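Local atomic coordinates of DNA polymerase sliding clamp 3 (Sulfolobus tokodaii, PDB entry 3AIZ), a protein that serves as a subunit of the ring-shaped sliding clamp that encircles DNA and tethers DNA polymerase and other processing proteins to it. Residues 65-70 / 95-100. Numbering follows the deposited sequence.
Sequences EKVGVK and QNIKVT
The CA atoms of the two segments come nearest at V67 and Q95, 7.0 Å apart, and the chains meet as members of two different sheets, not as paired neighbours. In the N-terminal domain of this PCNA-type sliding clamp, 65-70 is the edge strand of the long sheet, bonded through its backbone to strand 24-29 on one side; 97-102 belongs to the five-stranded sheet, where I97 pairs with F111. What joins them here is apolar packing, without a hydrogen bond between the segments. V67 and V69, two residues apart on the same face of their strand, both start out toward segment 95-100, where they meet I97. With chi1 of V67 at 44°, CG2 points opposite the backbone N, which puts that methyl, not CG1, 4.1 Å from I97 CB, against the branch point of that side chain. Further along the strand, V69 CG2 meets I97 CG2 at 4.2 Å, methyl to methyl. I97 crosses each valine side chain at about a right angle. All three side chains are buried, with F111 against V69 and I97, and L27 and F29 of strand 24-29 beside V67. At the start of strand 65-70, the E65 carboxylate bonds to T91 OG1, at the end of strand 86-91 in the five-stranded sheet, and to M1 N, just ahead of strand 2-5. Where the loop enters strand 97-102, V67 CG2 also lies 3.7 Å from the carbonyl O of Q95.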
# COMPACT_ATOMS: atom_id res chain seq x y z
N GLU C 65 2.55 46.70 24.14
CA GLU C 65 1.14 46.39 23.97
C GLU C 65 0.88 44.89 24.06
O GLU C 65 1.30 44.13 23.19
CB GLU C 65 0.63 46.95 22.64
CG GLU C 65 -0.86 46.79 22.44
CD GLU C 65 -1.35 47.46 21.18
OE1 GLU C 65 -0.52 48.07 20.47
OE2 GLU C 65 -2.56 47.38 20.88
N LYS C 66 0.19 44.48 25.12
CA LYS C 66 -0.18 43.08 25.30
C LYS C 66 -1.56 42.82 24.72
O LYS C 66 -2.51 43.56 24.99
CB LYS C 66 -0.17 42.71 26.78
CG LYS C 66 1.18 42.78 27.46
CD LYS C 66 1.08 42.36 28.92
CE LYS C 66 2.41 42.49 29.64
NZ LYS C 66 2.31 42.08 31.07
N VAL C 67 -1.67 41.77 23.92
CA VAL C 67 -2.96 41.37 23.37
C VAL C 67 -3.09 39.85 23.36
O VAL C 67 -2.42 39.16 22.60
CB VAL C 67 -3.17 41.93 21.95
CG1 VAL C 67 -1.91 41.77 21.11
CG2 VAL C 67 -4.36 41.25 21.28
N GLY C 68 -3.97 39.33 24.22
CA GLY C 68 -4.22 37.91 24.27
C GLY C 68 -5.23 37.49 23.23
O GLY C 68 -6.06 38.28 22.81
N VAL C 69 -5.15 36.23 22.80
CA VAL C 69 -6.07 35.71 21.80
C VAL C 69 -6.14 34.19 21.84
O VAL C 69 -5.13 33.52 22.03
CB VAL C 69 -5.66 36.17 20.38
CG1 VAL C 69 -4.25 35.67 20.05
CG2 VAL C 69 -6.66 35.68 19.35
N LYS C 70 -7.34 33.65 21.66
CA LYS C 70 -7.52 32.20 21.60
C LYS C 70 -6.65 31.64 20.48
O LYS C 70 -6.83 31.98 19.31
CB LYS C 70 -8.99 31.85 21.36
CG LYS C 70 -9.27 30.36 21.32
CD LYS C 70 -10.72 30.07 20.95
CE LYS C 70 -10.98 28.58 20.86
NZ LYS C 70 -12.35 28.28 20.37
N GLN C 95 -8.43 47.18 20.66
CA GLN C 95 -7.55 46.17 21.25
C GLN C 95 -7.59 44.85 20.48
O GLN C 95 -6.72 44.00 20.66
CB GLN C 95 -7.90 45.95 22.73
CG GLN C 95 -7.67 47.17 23.61
CD GLN C 95 -8.13 46.97 25.04
OE1 GLN C 95 -9.00 46.13 25.31
NE2 GLN C 95 -7.56 47.73 25.96
N ASN C 96 -8.59 44.70 19.61
CA ASN C 96 -8.72 43.50 18.80
C ASN C 96 -7.54 43.31 17.85
O ASN C 96 -7.10 44.26 17.20
CB ASN C 96 -10.03 43.52 18.02
CG ASN C 96 -11.25 43.48 18.93
OD1 ASN C 96 -12.35 43.85 18.52
ND2 ASN C 96 -11.05 43.05 20.17
N ILE C 97 -7.04 42.09 17.77
CA ILE C 97 -5.91 41.77 16.90
C ILE C 97 -6.35 41.62 15.45
O ILE C 97 -7.40 41.04 15.17
CB ILE C 97 -5.18 40.49 17.38
CG1 ILE C 97 -3.89 40.28 16.58
CG2 ILE C 97 -6.10 39.28 17.27
CD1 ILE C 97 -2.82 41.30 16.88
N LYS C 98 -5.55 42.15 14.53
CA LYS C 98 -5.84 42.05 13.10
C LYS C 98 -4.78 41.25 12.36
O LYS C 98 -3.60 41.58 12.41
CB LYS C 98 -5.96 43.44 12.47
CG LYS C 98 -7.33 44.08 12.58
CD LYS C 98 -7.40 45.36 11.76
CE LYS C 98 -8.80 45.96 11.79
NZ LYS C 98 -8.86 47.27 11.08
N VAL C 99 -5.21 40.20 11.67
CA VAL C 99 -4.30 39.40 10.86
C VAL C 99 -4.62 39.61 9.39
O VAL C 99 -5.72 39.29 8.93
CB VAL C 99 -4.41 37.90 11.20
CG1 VAL C 99 -3.29 37.12 10.52
CG2 VAL C 99 -4.36 37.69 12.70
N THR C 100 -3.66 40.14 8.64
CA THR C 100 -3.87 40.43 7.23
C THR C 100 -2.95 39.60 6.34
O THR C 100 -1.75 39.87 6.25
CB THR C 100 -3.65 41.91 6.91
OG1 THR C 100 -4.54 42.71 7.71
CG2 THR C 100 -3.92 42.19 5.44